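Serine/threonine-protein kinase Tel1 (Chaetomium thermophilum, PDB 6SKY) probably acts as a DNA damage sensor, an ATP-dependent serine/threonine protein kinase of the ATM subfamily that activates checkpoint signalling. Local coordinates at residues A[2456-2468]-A[2556-2570]. Residues are numbered along the deposited sequence; the frame is centred on the assembly and turned at random.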
# COMPACT_ATOMS: atom_id res chain seq x y z
N ILE A 2456 -31.93 -33.34 12.65
CA ILE A 2456 -31.60 -32.15 13.43
C ILE A 2456 -32.55 -32.00 14.61
O ILE A 2456 -32.12 -31.71 15.73
CB ILE A 2456 -31.63 -30.89 12.55
CG1 ILE A 2456 -30.55 -30.96 11.48
CG2 ILE A 2456 -31.42 -29.67 13.40
CD1 ILE A 2456 -30.68 -29.88 10.47
N CYS A 2457 -33.85 -32.20 14.38
CA CYS A 2457 -34.80 -32.06 15.48
C CYS A 2457 -34.64 -33.16 16.52
O CYS A 2457 -35.06 -32.97 17.66
CB CYS A 2457 -36.23 -32.06 14.96
SG CYS A 2457 -36.59 -30.70 13.87
N VAL A 2458 -34.06 -34.30 16.16
CA VAL A 2458 -33.85 -35.35 17.15
C VAL A 2458 -32.58 -35.10 17.96
O VAL A 2458 -32.57 -35.30 19.17
CB VAL A 2458 -33.83 -36.72 16.47
CG1 VAL A 2458 -33.40 -37.77 17.44
CG2 VAL A 2458 -35.19 -37.05 15.96
N ASP A 2459 -31.50 -34.67 17.32
CA ASP A 2459 -30.27 -34.45 18.07
C ASP A 2459 -30.32 -33.17 18.90
O ASP A 2459 -29.86 -33.15 20.04
CB ASP A 2459 -29.06 -34.40 17.14
CG ASP A 2459 -28.77 -35.73 16.51
OD1 ASP A 2459 -29.55 -36.67 16.73
OD2 ASP A 2459 -27.76 -35.83 15.78
N HIS A 2460 -30.87 -32.10 18.34
CA HIS A 2460 -30.93 -30.80 19.00
C HIS A 2460 -32.38 -30.35 19.03
O HIS A 2460 -32.80 -29.55 18.19
CB HIS A 2460 -30.03 -29.79 18.29
CG HIS A 2460 -28.66 -30.31 18.03
ND1 HIS A 2460 -27.59 -30.04 18.85
CD2 HIS A 2460 -28.18 -31.09 17.04
CE1 HIS A 2460 -26.51 -30.64 18.38
NE2 HIS A 2460 -26.84 -31.29 17.28
N PRO A 2461 -33.16 -30.83 19.99
CA PRO A 2461 -34.61 -30.57 19.94
C PRO A 2461 -34.98 -29.13 20.20
O PRO A 2461 -35.94 -28.63 19.60
CB PRO A 2461 -35.16 -31.52 21.02
CG PRO A 2461 -34.04 -31.77 21.91
CD PRO A 2461 -32.81 -31.76 21.08
N TYR A 2462 -34.26 -28.43 21.07
CA TYR A 2462 -34.58 -27.04 21.35
C TYR A 2462 -34.14 -26.10 20.25
O TYR A 2462 -34.31 -24.88 20.39
CB TYR A 2462 -33.94 -26.62 22.67
CG TYR A 2462 -34.22 -27.57 23.79
CD1 TYR A 2462 -35.51 -27.80 24.23
CD2 TYR A 2462 -33.19 -28.26 24.41
CE1 TYR A 2462 -35.76 -28.68 25.24
CE2 TYR A 2462 -33.44 -29.14 25.43
CZ TYR A 2462 -34.73 -29.34 25.84
OH TYR A 2462 -34.97 -30.22 26.86
N HIS A 2463 -33.59 -26.62 19.16
CA HIS A 2463 -33.24 -25.82 18.00
C HIS A 2463 -34.08 -26.15 16.77
O HIS A 2463 -34.03 -25.39 15.80
CB HIS A 2463 -31.76 -26.00 17.64
CG HIS A 2463 -30.82 -25.45 18.67
ND1 HIS A 2463 -30.50 -26.12 19.82
CD2 HIS A 2463 -30.15 -24.28 18.71
CE1 HIS A 2463 -29.66 -25.39 20.53
NE2 HIS A 2463 -29.43 -24.27 19.88
N GLY A 2464 -34.84 -27.23 16.79
CA GLY A 2464 -35.65 -27.58 15.64
C GLY A 2464 -37.12 -27.76 15.91
O GLY A 2464 -37.95 -27.64 15.01
N MET A 2465 -37.48 -28.04 17.16
CA MET A 2465 -38.86 -28.45 17.39
C MET A 2465 -39.83 -27.28 17.40
O MET A 2465 -41.00 -27.48 17.09
CB MET A 2465 -38.96 -29.25 18.67
CG MET A 2465 -39.27 -30.70 18.38
SD MET A 2465 -38.31 -31.86 19.34
CE MET A 2465 -38.79 -31.35 20.96
N TYR A 2466 -39.38 -26.07 17.70
CA TYR A 2466 -40.28 -24.93 17.55
C TYR A 2466 -40.54 -24.61 16.09
O TYR A 2466 -41.65 -24.20 15.74
CB TYR A 2466 -39.71 -23.72 18.27
CG TYR A 2466 -40.02 -23.72 19.73
CD1 TYR A 2466 -41.26 -23.35 20.19
CD2 TYR A 2466 -39.07 -24.09 20.66
CE1 TYR A 2466 -41.55 -23.35 21.52
CE2 TYR A 2466 -39.35 -24.10 21.99
CZ TYR A 2466 -40.59 -23.73 22.42
OH TYR A 2466 -40.88 -23.73 23.76
N HIS A 2467 -39.55 -24.80 15.23
CA HIS A 2467 -39.78 -24.67 13.80
C HIS A 2467 -40.78 -25.69 13.31
O HIS A 2467 -41.66 -25.38 12.51
CB HIS A 2467 -38.47 -24.82 13.03
CG HIS A 2467 -37.52 -23.68 13.24
ND1 HIS A 2467 -36.39 -23.80 14.01
CD2 HIS A 2467 -37.54 -22.41 12.78
CE1 HIS A 2467 -35.75 -22.64 14.01
NE2 HIS A 2467 -36.43 -21.79 13.28
N ILE A 2468 -40.66 -26.93 13.79
CA ILE A 2468 -41.61 -27.95 13.39
C ILE A 2468 -43.01 -27.61 13.88
O ILE A 2468 -43.99 -27.74 13.14
CB ILE A 2468 -41.16 -29.34 13.88
CG1 ILE A 2468 -39.85 -29.72 13.21
CG2 ILE A 2468 -42.22 -30.36 13.60
CD1 ILE A 2468 -39.84 -29.45 11.74
N PRO A 2556 -37.25 -25.55 29.06
CA PRO A 2556 -36.45 -24.35 29.22
C PRO A 2556 -37.25 -23.14 28.80
O PRO A 2556 -38.21 -23.27 28.02
CB PRO A 2556 -35.27 -24.60 28.27
CG PRO A 2556 -35.76 -25.56 27.31
CD PRO A 2556 -36.67 -26.45 28.06
N PRO A 2557 -36.92 -21.96 29.30
CA PRO A 2557 -37.63 -20.76 28.87
C PRO A 2557 -37.51 -20.58 27.37
O PRO A 2557 -36.40 -20.66 26.82
CB PRO A 2557 -36.92 -19.64 29.64
CG PRO A 2557 -36.28 -20.33 30.77
CD PRO A 2557 -35.87 -21.65 30.27
N PRO A 2558 -38.61 -20.37 26.67
CA PRO A 2558 -38.55 -20.37 25.21
C PRO A 2558 -37.71 -19.25 24.64
O PRO A 2558 -37.28 -19.35 23.48
CB PRO A 2558 -40.02 -20.23 24.79
CG PRO A 2558 -40.79 -20.55 26.01
CD PRO A 2558 -39.97 -20.11 27.15
N THR A 2559 -37.44 -18.21 25.41
CA THR A 2559 -36.66 -17.07 24.96
C THR A 2559 -35.23 -17.11 25.46
O THR A 2559 -34.52 -16.11 25.35
CB THR A 2559 -37.32 -15.78 25.42
OG1 THR A 2559 -37.36 -15.75 26.85
CG2 THR A 2559 -38.72 -15.70 24.90
N LEU A 2560 -34.79 -18.23 26.00
CA LEU A 2560 -33.41 -18.40 26.43
C LEU A 2560 -32.58 -18.88 25.25
O LEU A 2560 -32.98 -19.81 24.55
CB LEU A 2560 -33.33 -19.40 27.58
CG LEU A 2560 -31.94 -19.89 27.95
CD1 LEU A 2560 -31.18 -18.80 28.66
CD2 LEU A 2560 -32.03 -21.13 28.79
N GLN A 2561 -31.43 -18.26 25.05
CA GLN A 2561 -30.53 -18.64 23.97
C GLN A 2561 -29.69 -19.82 24.41
O GLN A 2561 -28.86 -19.70 25.32
CB GLN A 2561 -29.65 -17.46 23.57
CG GLN A 2561 -30.40 -16.15 23.48
CD GLN A 2561 -29.61 -15.07 22.79
OE1 GLN A 2561 -29.44 -13.97 23.31
NE2 GLN A 2561 -29.12 -15.37 21.60
N ILE A 2562 -29.90 -20.97 23.78
CA ILE A 2562 -29.20 -22.20 24.11
C ILE A 2562 -28.09 -22.41 23.09
O ILE A 2562 -28.35 -22.40 21.88
CB ILE A 2562 -30.16 -23.40 24.12
CG1 ILE A 2562 -31.32 -23.14 25.07
CG2 ILE A 2562 -29.44 -24.65 24.52
CD1 ILE A 2562 -32.33 -24.24 25.08
N GLU A 2563 -26.87 -22.60 23.56
CA GLU A 2563 -25.78 -22.92 22.66
C GLU A 2563 -25.87 -24.37 22.23
O GLU A 2563 -26.41 -25.22 22.94
CB GLU A 2563 -24.43 -22.65 23.32
CG GLU A 2563 -24.30 -21.27 23.91
CD GLU A 2563 -24.41 -20.18 22.86
OE1 GLU A 2563 -23.94 -20.39 21.73
OE2 GLU A 2563 -24.97 -19.11 23.17
N VAL A 2564 -25.33 -24.66 21.05
CA VAL A 2564 -25.39 -26.01 20.50
C VAL A 2564 -24.32 -26.86 21.15
O VAL A 2564 -23.17 -26.43 21.30
CB VAL A 2564 -25.23 -25.97 18.97
CG1 VAL A 2564 -25.57 -27.30 18.37
CG2 VAL A 2564 -26.11 -24.90 18.38
N SER A 2565 -24.68 -28.07 21.56
CA SER A 2565 -23.80 -28.94 22.32
C SER A 2565 -23.21 -30.01 21.41
O SER A 2565 -23.95 -30.83 20.85
CB SER A 2565 -24.55 -29.59 23.48
OG SER A 2565 -24.61 -28.72 24.59
N ALA A 2566 -21.88 -30.02 21.29
CA ALA A 2566 -21.22 -31.07 20.53
C ALA A 2566 -21.41 -32.43 21.17
O ALA A 2566 -21.47 -33.45 20.47
CB ALA A 2566 -19.73 -30.76 20.39
N ASN A 2567 -21.52 -32.47 22.50
CA ASN A 2567 -21.74 -33.72 23.22
C ASN A 2567 -23.19 -34.19 23.18
O ASN A 2567 -23.48 -35.28 23.69
CB ASN A 2567 -21.29 -33.57 24.67
CG ASN A 2567 -21.47 -32.15 25.19
OD1 ASN A 2567 -21.01 -31.19 24.58
ND2 ASN A 2567 -22.14 -32.02 26.33
N LEU A 2568 -24.10 -33.40 22.60
CA LEU A 2568 -25.51 -33.76 22.46
C LEU A 2568 -26.20 -33.92 23.81
O LEU A 2568 -27.13 -34.72 23.95
CB LEU A 2568 -25.68 -35.03 21.63
CG LEU A 2568 -26.13 -34.84 20.19
CD1 LEU A 2568 -25.24 -33.85 19.50
CD2 LEU A 2568 -26.12 -36.16 19.45
N ASP A 2569 -25.76 -33.17 24.81
CA ASP A 2569 -26.27 -33.28 26.17
C ASP A 2569 -26.93 -31.96 26.54
O ASP A 2569 -26.25 -30.95 26.74
CB ASP A 2569 -25.16 -33.62 27.15
CG ASP A 2569 -25.66 -33.78 28.57
OD1 ASP A 2569 -26.38 -34.76 28.84
OD2 ASP A 2569 -25.33 -32.93 29.42
N TYR A 2570 -28.25 -31.97 26.66
CA TYR A 2570 -29.02 -30.79 27.00
C TYR A 2570 -29.72 -30.95 28.34
O TYR A 2570 -30.88 -30.58 28.50
CB TYR A 2570 -30.03 -30.45 25.90
CG TYR A 2570 -29.37 -29.97 24.63
CD1 TYR A 2570 -28.88 -28.69 24.54
CD2 TYR A 2570 -29.22 -30.81 23.55
CE1 TYR A 2570 -28.28 -28.25 23.40
CE2 TYR A 2570 -28.62 -30.38 22.41
CZ TYR A 2570 -28.15 -29.10 22.34
OH TYR A 2570 -27.54 -28.65 21.20
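The turn at His-2460, between helices 2444-2459 and 2461-2472, faces the irregular loop 2556-2570, with Asp-2459 CA 6.5 Å from Leu-2568 CA and Tyr-2462 CA 7.7 Å from Ile-2562 CA. His-2460 has just left helical geometry. Its ring meets the hydroxyl of Tyr-2570 edge-on and in plane, with a nearly straight hydrogen bond of 2.7 Å between ND1 and OH. The same OH accepts the backbone N-H of Ser-2565, 2.9 Å from Ser-2565 N. Two bonds therefore hold the phenol, and one of them ties the loop to itself across the type I turn 2565-2568. Val-2564 CG1 and Leu-2568 CD1 pack against the imidazole of His-2460.

The contact joins helices within the FAT region to the loop that leads into strand 2576-2585 of the kinase N-lobe sheet. It lies away from the nucleotide site. Near the start of the loop, Pro-2558 also touches Leu-2660 of that sheet.

Tyr-2462 completes an aromatic cluster with His-2460 and Tyr-2570. Its edge is turned toward the face of Tyr-2570 in an offset edge-to-face pair, planes at 85°. Pro-2556 lies over one face of the Tyr-2462 ring as a CH-pi contact, CG 4.0 Å from the centroid. Ile-2562 CD1 reaches Tyr-2462 CB at 3.8 Å.

His-2463 has CG beside its backbone N (chi1 -67°), and its ring extends to the loop backbone. There NE2 donates to Ile-2562 O at 2.9 Å, from above the carbonyl plane and with a bent N-H...O angle of 142°. Val-2564 CG2 packs against this imidazole, so the two methyls of Val-2564 serve different histidines.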